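Local coordinates for protein ADP-ribosylglycohydrolase (Thermus thermophilus, PDB 2YZV) that is an all-helical member of the ADP-ribosylglycohydrolase family that holds two magnesium ions at an aspartate- and threonine-lined site, at residues V138-N143 with L291-M296; L65-L70 with E287-A292. One frame throughout, in Å; residues are numbered along the deposited sequence.

Interaction 1: V138-N143 with L291-M296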
loop_
_atom_site.group_PDB
_atom_site.type_symbol
_atom_site.label_atom_id
_atom_site.label_comp_id
_atom_site.label_asym_id
_atom_site.label_seq_id
_atom_site.Cartn_x
_atom_site.Cartn_y
_atom_site.Cartn_z
ATOM N N VAL A 138 -3.447 -4.463 8.333
ATOM C CA VAL A 138 -2.682 -5.651 8.701
ATOM C C VAL A 138 -1.919 -5.449 10.011
ATOM O O VAL A 138 -1.774 -6.385 10.803
ATOM C CB VAL A 138 -1.698 -6.052 7.573
ATOM C CG1 VAL A 138 -0.882 -7.269 7.993
ATOM C CG2 VAL A 138 -2.476 -6.362 6.297
ATOM N N LEU A 139 -1.439 -4.232 10.251
ATOM C CA LEU A 139 -0.708 -3.966 11.487
ATOM C C LEU A 139 -1.571 -4.218 12.719
ATOM O O LEU A 139 -1.100 -4.780 13.708
ATOM C CB LEU A 139 -0.200 -2.522 11.515
ATOM C CG LEU A 139 1.266 -2.295 11.130
ATOM C CD1 LEU A 139 1.540 -2.797 9.724
ATOM C CD2 LEU A 139 1.575 -0.814 11.235
ATOM N N ALA A 140 -2.832 -3.806 12.654
ATOM C CA ALA A 140 -3.740 -3.969 13.788
ATOM C C ALA A 140 -4.488 -5.298 13.828
ATOM O O ALA A 140 -4.772 -5.817 14.907
ATOM C CB ALA A 140 -4.738 -2.816 13.820
ATOM N N TYR A 141 -4.800 -5.859 12.666
ATOM C CA TYR A 141 -5.546 -7.115 12.623
ATOM C C TYR A 141 -4.752 -8.301 12.084
ATOM O O TYR A 141 -5.317 -9.266 11.574
ATOM C CB TYR A 141 -6.829 -6.911 11.810
ATOM C CG TYR A 141 -7.862 -6.094 12.549
ATOM C CD1 TYR A 141 -8.759 -6.703 13.425
ATOM C CD2 TYR A 141 -7.911 -4.708 12.413
ATOM C CE1 TYR A 141 -9.677 -5.958 14.148
ATOM C CE2 TYR A 141 -8.829 -3.948 13.137
ATOM C CZ TYR A 141 -9.709 -4.582 14.003
ATOM O OH TYR A 141 -10.613 -3.846 14.732
ATOM N N GLU A 142 -3.434 -8.225 12.231
ATOM C CA GLU A 142 -2.526 -9.270 11.772
ATOM C C GLU A 142 -2.957 -10.681 12.166
ATOM O O GLU A 142 -2.911 -11.608 11.359
ATOM C CB GLU A 142 -1.127 -9.035 12.346
ATOM C CG GLU A 142 -0.093 -10.047 11.881
ATOM C CD GLU A 142 1.078 -10.163 12.836
ATOM O OE1 GLU A 142 1.460 -9.136 13.431
ATOM O OE2 GLU A 142 1.618 -11.280 12.984
ATOM N N ASN A 143 -3.380 -10.827 13.415
ATOM C CA ASN A 143 -3.751 -12.132 13.945
ATOM C C ASN A 143 -5.212 -12.542 13.831
ATOM O O ASN A 143 -5.579 -13.652 14.224
ATOM C CB ASN A 143 -3.301 -12.202 15.404
ATOM C CG ASN A 143 -1.877 -11.727 15.581
ATOM O OD1 ASN A 143 -0.956 -12.263 14.968
ATOM N ND2 ASN A 143 -1.688 -10.709 16.412
ATOM N N LEU A 291 2.975 2.107 15.883
ATOM C CA LEU A 291 3.164 1.452 17.171
ATOM C C LEU A 291 1.827 1.209 17.861
ATOM O O LEU A 291 1.618 0.157 18.466
ATOM C CB LEU A 291 4.080 2.294 18.066
ATOM C CG LEU A 291 5.558 2.293 17.666
ATOM C CD1 LEU A 291 6.336 3.262 18.543
ATOM C CD2 LEU A 291 6.119 0.885 17.804
ATOM N N ALA A 292 0.920 2.175 17.765
ATOM C CA ALA A 292 -0.398 2.037 18.380
ATOM C C ALA A 292 -1.159 0.877 17.738
ATOM O O ALA A 292 -1.784 0.067 18.428
ATOM C CB ALA A 292 -1.185 3.334 18.227
ATOM N N LEU A 293 -1.098 0.793 16.414
ATOM C CA LEU A 293 -1.780 -0.277 15.698
ATOM C C LEU A 293 -1.191 -1.638 16.056
ATOM O O LEU A 293 -1.924 -2.614 16.225
ATOM C CB LEU A 293 -1.685 -0.039 14.185
ATOM C CG LEU A 293 -2.451 1.176 13.650
ATOM C CD1 LEU A 293 -1.960 1.513 12.248
ATOM C CD2 LEU A 293 -3.948 0.900 13.649
ATOM N N TYR A 294 0.131 -1.705 16.179
ATOM C CA TYR A 294 0.789 -2.957 16.523
ATOM C C TYR A 294 0.388 -3.416 17.926
ATOM O O TYR A 294 0.099 -4.592 18.143
ATOM C CB TYR A 294 2.309 -2.796 16.423
ATOM C CG TYR A 294 3.095 -4.031 16.801
ATOM C CD1 TYR A 294 2.707 -5.297 16.355
ATOM C CD2 TYR A 294 4.232 -3.934 17.600
ATOM C CE1 TYR A 294 3.432 -6.437 16.703
ATOM C CE2 TYR A 294 4.967 -5.067 17.950
ATOM C CZ TYR A 294 4.560 -6.313 17.500
ATOM O OH TYR A 294 5.278 -7.435 17.854
ATOM N N ARG A 295 0.359 -2.486 18.873
ATOM C CA ARG A 295 -0.020 -2.819 20.245
ATOM C C ARG A 295 -1.455 -3.332 20.255
ATOM O O ARG A 295 -1.822 -4.178 21.070
ATOM C CB ARG A 295 0.093 -1.583 21.141
ATOM C CG ARG A 295 1.458 -0.909 21.090
ATOM C CD ARG A 295 1.455 0.419 21.836
ATOM N NE ARG A 295 1.562 0.247 23.282
ATOM C CZ ARG A 295 2.664 -0.162 23.903
ATOM N NH1 ARG A 295 3.758 -0.440 23.206
ATOM N NH2 ARG A 295 2.676 -0.294 25.224
ATOM N N MET A 296 -2.259 -2.810 19.337
ATOM C CA MET A 296 -3.655 -3.200 19.213
ATOM C C MET A 296 -3.773 -4.658 18.766
ATOM O O MET A 296 -4.697 -5.366 19.165
ATOM C CB MET A 296 -4.351 -2.281 18.204
ATOM C CG MET A 296 -5.853 -2.462 18.099
ATOM S SD MET A 296 -6.585 -1.272 16.950
ATOM C CE MET A 296 -8.025 -2.180 16.378
#
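Ala140 packs directly against Leu293 and Met296, and its small methyl lets the helices 135-141 and 283-298 come very close: the CA atoms of Ala140 and Leu293 are 4.6 Å apart. At this point backbone meets backbone. The CA of Ala140 approaches the carbonyl O of Leu293 at 3.3 Å in a CA-H...O contact, with an angle at the hydrogen of 146°. On the side-chain level the CB of Ala140 touches CD2 of Leu293 at 3.8 Å and SD of Met296 at 3.9 Å. Leu293 carries its CG beside the backbone N (chi1 -67°), and its CB and CD2 make the closest side-chain contacts; CB meets CB of Leu139 at 3.9 Å. Met296 reaches farther. Its CG stands anti to the backbone N (chi1 -173°) and the chain runs on extended, which brings CE obliquely to the Tyr141 ring, 3.5 Å from OH and 3.8 Å from CZ. The CB of Tyr141 points away from helix 283-298, yet the ring swings its hydroxyl end back to the methionine. The close approach thus rests on van der Waals packing and a CA-H...O contact, while beyond the apolar patch Glu142 and Asn143 OD1 find their partners on Arg11 and Arg180, and Asn143 ND2 makes a weak hydrogen bond to Ser297 O on the same last helix.

Interaction 2: L65-L70 with E287-A292; sequences LAESLL and EALALA
Within residues 65-70, Ala66 is the first to touch residues 287-292, its CB lying 4.2 Å from CD1 of Leu289 in a light methyl-to-methyl contact. One residue on, Glu67 adds only the aliphatic part of its side chain: CG passes 4.3 Å from CD2 of Leu289, at the exposed margin of the interface. Leu289 divides its branches, CD1 against Ala66 and CD2 against Glu67 and Leu70. Ser68 is hydrogen-bonded to Asp78, and Leu69 packs on Tyr141. Leu70 then closes the contact. With CG beside the backbone N (chi1 -68°), it sends both methyls across: CD1 sits 3.6 Å from CD2 of Leu289 and 3.7 Å from CB of Ala292, while CD2 rests on the backbone of Ala292, 3.7 Å from its carbonyl C. The two leucine side chains meet at a slant. The axes of the short segments stay 10.3 Å apart and their N-to-C directions differ by 40°, so the backbones stay apart and the leucine side chains span the gap, Leu70 reaching the main chain of Ala292. Phe15 of helix 4-26 touches both Ala66 and Ala290, next to the contact. Such apolar packing of roughly aligned helices is in keeping with the all-helical ADP-ribosylglycohydrolase fold, here joining an early helix to the last one.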
loop_
_atom_site.group_PDB
_atom_site.type_symbol
_atom_site.label_atom_id
_atom_site.label_comp_id
_atom_site.label_asym_id
_atom_site.label_seq_id
_atom_site.Cartn_x
_atom_site.Cartn_y
_atom_site.Cartn_z
ATOM N N LEU A 65 -7.428 5.613 7.533
ATOM C CA LEU A 65 -7.763 4.248 7.911
ATOM C C LEU A 65 -7.122 3.913 9.249
ATOM O O LEU A 65 -7.756 3.311 10.115
ATOM C CB LEU A 65 -7.284 3.264 6.838
ATOM C CG LEU A 65 -7.454 1.766 7.117
ATOM C CD1 LEU A 65 -8.926 1.432 7.337
ATOM C CD2 LEU A 65 -6.906 0.969 5.940
ATOM N N ALA A 66 -5.863 4.313 9.417
ATOM C CA ALA A 66 -5.138 4.061 10.656
ATOM C C ALA A 66 -5.886 4.668 11.842
ATOM O O ALA A 66 -6.104 4.000 12.853
ATOM C CB ALA A 66 -3.726 4.651 10.570
ATOM N N GLU A 67 -6.281 5.930 11.717
ATOM C CA GLU A 67 -6.996 6.590 12.803
ATOM C C GLU A 67 -8.350 5.943 13.060
ATOM O O GLU A 67 -8.775 5.821 14.207
ATOM C CB GLU A 67 -7.166 8.082 12.502
ATOM C CG GLU A 67 -5.844 8.817 12.342
ATOM C CD GLU A 67 -5.976 10.315 12.527
ATOM O OE1 GLU A 67 -6.844 10.928 11.872
ATOM O OE2 GLU A 67 -5.203 10.879 13.330
ATOM N N SER A 68 -9.025 5.524 11.995
ATOM C CA SER A 68 -10.327 4.878 12.137
ATOM C C SER A 68 -10.209 3.574 12.927
ATOM O O SER A 68 -11.009 3.308 13.827
ATOM C CB SER A 68 -10.928 4.595 10.757
ATOM O OG SER A 68 -12.235 4.047 10.865
ATOM N N LEU A 69 -9.208 2.764 12.591
ATOM C CA LEU A 69 -8.996 1.483 13.264
ATOM C C LEU A 69 -8.698 1.659 14.749
ATOM O O LEU A 69 -9.204 0.914 15.590
ATOM C CB LEU A 69 -7.845 0.721 12.595
ATOM C CG LEU A 69 -8.098 0.267 11.155
ATOM C CD1 LEU A 69 -6.812 -0.262 10.536
ATOM C CD2 LEU A 69 -9.177 -0.801 11.145
ATOM N N LEU A 70 -7.873 2.650 15.069
ATOM C CA LEU A 70 -7.507 2.904 16.454
ATOM C C LEU A 70 -8.651 3.471 17.282
ATOM O O LEU A 70 -8.727 3.224 18.484
ATOM C CB LEU A 70 -6.312 3.857 16.513
ATOM C CG LEU A 70 -4.983 3.296 15.994
ATOM C CD1 LEU A 70 -3.942 4.404 15.937
ATOM C CD2 LEU A 70 -4.515 2.158 16.896
ATOM N N GLU A 287 4.919 7.076 12.959
ATOM C CA GLU A 287 5.597 6.128 13.837
ATOM C C GLU A 287 4.698 5.831 15.032
ATOM O O GLU A 287 4.570 4.683 15.458
ATOM C CB GLU A 287 6.931 6.708 14.313
ATOM C CG GLU A 287 7.967 6.832 13.210
ATOM C CD GLU A 287 9.226 7.538 13.669
ATOM O OE1 GLU A 287 9.133 8.728 14.040
ATOM O OE2 GLU A 287 10.304 6.905 13.657
ATOM N N ALA A 288 4.073 6.878 15.562
ATOM C CA ALA A 288 3.171 6.737 16.699
ATOM C C ALA A 288 1.972 5.871 16.320
ATOM O O ALA A 288 1.573 4.989 17.081
ATOM C CB ALA A 288 2.702 8.107 17.163
ATOM N N LEU A 289 1.404 6.118 15.142
ATOM C CA LEU A 289 0.257 5.337 14.685
ATOM C C LEU A 289 0.626 3.870 14.484
ATOM O O LEU A 289 -0.115 2.977 14.898
ATOM C CB LEU A 289 -0.297 5.902 13.367
ATOM C CG LEU A 289 -1.035 7.241 13.412
ATOM C CD1 LEU A 289 -1.294 7.738 11.994
ATOM C CD2 LEU A 289 -2.347 7.077 14.171
ATOM N N ALA A 290 1.768 3.624 13.844
ATOM C CA ALA A 290 2.214 2.257 13.584
ATOM C C ALA A 290 2.366 1.477 14.883
ATOM O O ALA A 290 1.941 0.326 14.978
ATOM C CB ALA A 290 3.535 2.265 12.823
ATOM N N LEU A 291 2.975 2.107 15.883
ATOM C CA LEU A 291 3.164 1.452 17.171
ATOM C C LEU A 291 1.827 1.209 17.861
ATOM O O LEU A 291 1.618 0.157 18.466
ATOM C CB LEU A 291 4.080 2.294 18.066
ATOM C CG LEU A 291 5.558 2.293 17.666
ATOM C CD1 LEU A 291 6.336 3.262 18.543
ATOM C CD2 LEU A 291 6.119 0.885 17.804
ATOM N N ALA A 292 0.920 2.175 17.765
ATOM C CA ALA A 292 -0.398 2.037 18.380
ATOM C C ALA A 292 -1.159 0.877 17.738
ATOM O O ALA A 292 -1.784 0.067 18.428
ATOM C CB ALA A 292 -1.185 3.334 18.227
#

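In the fold
Both contacts use helix 283-298, the last of the chain, and their centres lie about 8 Å apart. Interaction 1 is buried, whereas interaction 2 is a surface contact whose margin includes an exposed glutamate. Their chemistry follows: in interaction 1 the backbones themselves approach and a methionine reaches a tyrosine, while in interaction 2 wider-spaced helices are bridged mainly by leucine and alanine methyls. The two run into each other: Leu293 CD2 lies 3.5 Å from Leu70 CG, and Tyr141 CE2 is 3.7 Å from Leu69 CD2. Helices 57-72, 135-141 and 283-298 thus form one continuous apolar packing, with helix 4-26 also touching the last helix.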